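Local coordinates for protein Asp/Glu-specific dipeptidyl-peptidase (Flavobacterium psychrophilum, PDB 5JXF) that removes dipeptides from the N-terminus of oligopeptides as a serine peptidase, with strict specificity for Asp or Glu at the P1 position, at residues I96-H101 with D237-R242. Residues are numbered along the deposited sequence; the frame is centred on the assembly and turned at random.
Sequences ILTNHH and DFSMFR. With ARG (arginine), chain E.
The imidazole of His101 meets Asp237 at its edge: OD2 lies in the ring plane, 3.0 Å from ND1, and accepts through its syn lone pair, although the carboxylate is turned 57° against the ring. One face of that ring carries CB of Asn99; over the opposite face sits CB of the bound arginine, 3.5 Å from His101 CE1, both offset toward the rim. The His100 ring takes the carbonyl O of Phe238 at its edge. Asp237 OD1 is gripped from the backbone, by His101 N at 3.2 Å through the syn lone pair and more weakly by His100 N, so each carboxylate oxygen is engaged and the group's rotation is fixed. With CG anti to the backbone N (chi1 -166°), Asp237 swings its carboxylate across to the backbone N-H groups of His100 and His101. Two residues on from Asp237, Ser239 OG donates to Asn99 O at 2.8 Å, coming from above the carbonyl plane. Beyond this, strands 96-98 and 239-242 run antiparallel: Ile96 and Thr98 form hydrogen-bonded pairs with Phe241 and Ser239, and Leu97 CD1 packs 3.9 Å from both Phe238 CD2 and Met240 CE, on the side covered by helix 703-713. On the other side, Ile96 CG1 lies against Phe241 CB at 3.6 Å. A leucine in place of His101 would probably leave Asp237 OD2 without its ring N-H partner and Ser662 OG without the imidazole bonded to it through NE2. Asp237 and His101 are probably two members of the Ser-His-Asp charge relay, with Ser662 the third. A carboxylate held by backbone N-H groups would be expected to orient the imidazole and polarise it toward the serine, beside the bound dipeptide residues.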
ATOM      1  N   ILE A  96      -2.462 -29.234  21.669  1.00 32.17           N
ATOM      2  CA  ILE A  96      -1.717 -27.975  21.667  1.00 36.74           C
ATOM      3  C   ILE A  96      -1.954 -27.176  20.395  1.00 39.19           C
ATOM      4  O   ILE A  96      -2.162 -27.723  19.298  1.00 41.31           O
ATOM      5  CB  ILE A  96      -0.177 -28.149  21.824  1.00 40.38           C
ATOM      6  CG1 ILE A  96       0.418 -28.921  20.655  1.00 40.16           C
ATOM      7  CG2 ILE A  96       0.182 -28.824  23.162  1.00 46.86           C
ATOM      8  CD1 ILE A  96       1.900 -29.093  20.780  1.00 41.62           C
ATOM      9  N   LEU A  97      -1.875 -25.869  20.559  1.00 43.44           N
ATOM     10  CA  LEU A  97      -2.153 -24.942  19.479  1.00 46.83           C
ATOM     11  C   LEU A  97      -0.872 -24.180  19.160  1.00 45.03           C
ATOM     12  O   LEU A  97      -0.147 -23.784  20.066  1.00 35.59           O
ATOM     13  CB  LEU A  97      -3.293 -23.993  19.877  1.00 46.55           C
ATOM     14  CG  LEU A  97      -3.617 -22.876  18.875  1.00 43.88           C
ATOM     15  CD1 LEU A  97      -4.281 -23.494  17.647  1.00 43.63           C
ATOM     16  CD2 LEU A  97      -4.529 -21.832  19.531  1.00 39.51           C
ATOM     17  N   THR A  98      -0.569 -24.025  17.878  1.00 38.69           N
ATOM     18  CA  THR A  98       0.563 -23.201  17.471  1.00 36.89           C
ATOM     19  C   THR A  98       0.247 -22.524  16.105  1.00 30.98           C
ATOM     20  O   THR A  98      -0.905 -22.525  15.669  1.00 35.92           O
ATOM     21  CB  THR A  98       1.884 -24.034  17.407  1.00 40.63           C
ATOM     22  OG1 THR A  98       3.005 -23.152  17.276  1.00 42.18           O
ATOM     23  CG2 THR A  98       1.885 -25.025  16.239  1.00 37.69           C
ATOM     24  N   ASN A  99       1.241 -21.921  15.464  1.00 33.78           N
ATOM     25  CA  ASN A  99       1.036 -21.285  14.129  1.00 43.47           C
ATOM     26  C   ASN A  99       1.033 -22.288  12.999  1.00 41.15           C
ATOM     27  O   ASN A  99       1.629 -23.359  13.110  1.00 39.88           O
ATOM     28  CB  ASN A  99       2.133 -20.257  13.797  1.00 42.57           C
ATOM     29  CG  ASN A  99       2.029 -19.001  14.610  1.00 41.38           C
ATOM     30  OD1 ASN A  99       2.990 -18.235  14.715  1.00 42.00           O
ATOM     31  ND2 ASN A  99       0.861 -18.770  15.182  1.00 35.19           N
ATOM     32  N   HIS A 100       0.425 -21.917  11.882  1.00 39.31           N
ATOM     33  CA  HIS A 100       0.536 -22.719  10.675  1.00 44.49           C
ATOM     34  C   HIS A 100       1.979 -22.779  10.158  1.00 43.58           C
ATOM     35  O   HIS A 100       2.440 -23.825   9.695  1.00 47.83           O
ATOM     36  CB  HIS A 100      -0.409 -22.178   9.587  1.00 43.95           C
ATOM     37  CG  HIS A 100      -0.412 -22.995   8.333  1.00 41.68           C
ATOM     38  ND1 HIS A 100       0.278 -22.622   7.199  1.00 46.09           N
ATOM     39  CD2 HIS A 100      -1.007 -24.175   8.040  1.00 43.97           C
ATOM     40  CE1 HIS A 100       0.089 -23.523   6.253  1.00 47.61           C
ATOM     41  NE2 HIS A 100      -0.679 -24.482   6.742  1.00 50.91           N
ATOM     42  N   HIS A 101       2.719 -21.684  10.248  1.00 37.23           N
ATOM     43  CA  HIS A 101       4.083 -21.761   9.744  1.00 42.24           C
ATOM     44  C   HIS A 101       5.036 -22.484  10.735  1.00 39.31           C
ATOM     45  O   HIS A 101       6.112 -22.900  10.334  1.00 46.25           O
ATOM     46  CB  HIS A 101       4.620 -20.376   9.360  1.00 54.34           C
ATOM     47  CG  HIS A 101       4.967 -19.490  10.517  1.00 59.33           C
ATOM     48  ND1 HIS A 101       4.139 -18.473  10.946  1.00 62.81           N
ATOM     49  CD2 HIS A 101       6.072 -19.428  11.296  1.00 61.28           C
ATOM     50  CE1 HIS A 101       4.709 -17.837  11.954  1.00 59.95           C
ATOM     51  NE2 HIS A 101       5.881 -18.401  12.191  1.00 64.24           N
ATOM     52  N   ASP A 237      -3.434 -17.995  10.905  1.00 42.80           N
ATOM     53  CA  ASP A 237      -2.139 -18.649  10.981  1.00 46.58           C
ATOM     54  C   ASP A 237      -2.091 -19.611  12.171  1.00 42.71           C
ATOM     55  O   ASP A 237      -1.608 -19.229  13.225  1.00 42.45           O
ATOM     56  CB  ASP A 237      -1.032 -17.595  11.098  1.00 47.72           C
ATOM     57  CG  ASP A 237       0.377 -18.168  10.831  1.00 58.95           C
ATOM     58  OD1 ASP A 237       0.548 -19.406  10.826  1.00 51.21           O
ATOM     59  OD2 ASP A 237       1.323 -17.374  10.651  1.00 62.13           O
ATOM     60  N   PHE A 238      -2.606 -20.833  12.007  1.00 42.94           N
ATOM     61  CA  PHE A 238      -2.574 -21.803  13.098  1.00 47.56           C
ATOM     62  C   PHE A 238      -2.481 -23.261  12.646  1.00 50.10           C
ATOM     63  O   PHE A 238      -2.781 -23.592  11.500  1.00 38.49           O
ATOM     64  CB  PHE A 238      -3.802 -21.630  14.001  1.00 52.49           C
ATOM     65  CG  PHE A 238      -5.043 -22.299  13.491  1.00 49.21           C
ATOM     66  CD1 PHE A 238      -5.876 -21.656  12.582  1.00 48.00           C
ATOM     67  CD2 PHE A 238      -5.389 -23.570  13.941  1.00 39.61           C
ATOM     68  CE1 PHE A 238      -7.032 -22.274  12.118  1.00 45.70           C
ATOM     69  CE2 PHE A 238      -6.520 -24.202  13.491  1.00 44.52           C
ATOM     70  CZ  PHE A 238      -7.365 -23.546  12.574  1.00 44.59           C
ATOM     71  N   SER A 239      -2.053 -24.128  13.562  1.00 42.01           N
ATOM     72  CA  SER A 239      -2.151 -25.574  13.354  1.00 43.81           C
ATOM     73  C   SER A 239      -2.219 -26.255  14.725  1.00 44.68           C
ATOM     74  O   SER A 239      -1.903 -25.643  15.738  1.00 41.74           O
ATOM     75  CB  SER A 239      -0.978 -26.104  12.529  1.00 49.12           C
ATOM     76  OG  SER A 239       0.262 -25.821  13.160  1.00 47.25           O
ATOM     77  N   MET A 240      -2.673 -27.499  14.752  1.00 45.54           N
ATOM     78  CA  MET A 240      -2.901 -28.191  16.013  1.00 42.72           C
ATOM     79  C   MET A 240      -2.157 -29.504  16.070  1.00 45.96           C
ATOM     80  O   MET A 240      -2.112 -30.258  15.103  1.00 45.70           O
ATOM     81  CB  MET A 240      -4.387 -28.430  16.244  1.00 47.51           C
ATOM     82  CG  MET A 240      -5.167 -27.144  16.483  1.00 59.98           C
ATOM     83  SD  MET A 240      -6.885 -27.412  16.933  1.00 76.89           S
ATOM     84  CE  MET A 240      -7.402 -25.748  17.373  1.00 68.20           C
ATOM     85  N   PHE A 241      -1.564 -29.755  17.228  1.00 42.05           N
ATOM     86  CA  PHE A 241      -0.813 -30.979  17.458  1.00 45.28           C
ATOM     87  C   PHE A 241      -1.313 -31.603  18.747  1.00 45.26           C
ATOM     88  O   PHE A 241      -2.074 -30.959  19.476  1.00 38.99           O
ATOM     89  CB  PHE A 241       0.682 -30.670  17.532  1.00 43.44           C
ATOM     90  CG  PHE A 241       1.297 -30.322  16.199  1.00 44.19           C
ATOM     91  CD1 PHE A 241       1.150 -29.050  15.657  1.00 41.13           C
ATOM     92  CD2 PHE A 241       2.009 -31.274  15.478  1.00 40.80           C
ATOM     93  CE1 PHE A 241       1.716 -28.741  14.440  1.00 40.51           C
ATOM     94  CE2 PHE A 241       2.582 -30.967  14.261  1.00 39.03           C
ATOM     95  CZ  PHE A 241       2.435 -29.701  13.743  1.00 41.95           C
ATOM     96  N   ARG A 242      -0.917 -32.847  19.036  1.00 41.38           N
ATOM     97  CA  ARG A 242      -1.281 -33.448  20.318  1.00 39.71           C
ATOM     98  C   ARG A 242      -0.061 -34.113  20.953  1.00 42.63           C
ATOM     99  O   ARG A 242       0.625 -34.888  20.303  1.00 39.24           O
ATOM    100  CB  ARG A 242      -2.409 -34.469  20.177  1.00 42.11           C
ATOM    101  CG  ARG A 242      -2.857 -35.023  21.538  1.00 43.73           C
ATOM    102  CD  ARG A 242      -3.813 -36.180  21.420  1.00 48.64           C
ATOM    103  NE  ARG A 242      -4.903 -35.877  20.500  1.00 51.79           N
ATOM    104  CZ  ARG A 242      -5.960 -35.139  20.822  1.00 51.75           C
ATOM    105  NH1 ARG A 242      -6.057 -34.622  22.044  1.00 40.32           N
ATOM    106  NH2 ARG A 242      -6.907 -34.907  19.919  1.00 60.59           N
TER
HETATM  107  N   ARG E 801       6.580 -13.411   9.641  1.00 73.38           N
HETATM  108  CA  ARG E 801       6.317 -14.593  10.450  1.00 76.34           C
HETATM  109  C   ARG E 801       7.426 -14.719  11.501  1.00 82.31           C
HETATM  110  O   ARG E 801       8.601 -14.773  11.154  1.00 78.78           O
HETATM  111  CB  ARG E 801       6.234 -15.848   9.572  1.00 69.79           C
HETATM  112  CG  ARG E 801       5.056 -15.856   8.585  1.00 73.87           C
HETATM  113  CD  ARG E 801       5.087 -17.086   7.676  1.00 69.92           C
HETATM  114  NE  ARG E 801       6.325 -17.159   6.906  1.00 62.69           N
HETATM  115  CZ  ARG E 801       6.485 -16.641   5.685  1.00 68.93           C
HETATM  116  NH1 ARG E 801       5.475 -16.016   5.081  1.00 82.54           N
HETATM  117  NH2 ARG E 801       7.656 -16.753   5.059  1.00 60.08           N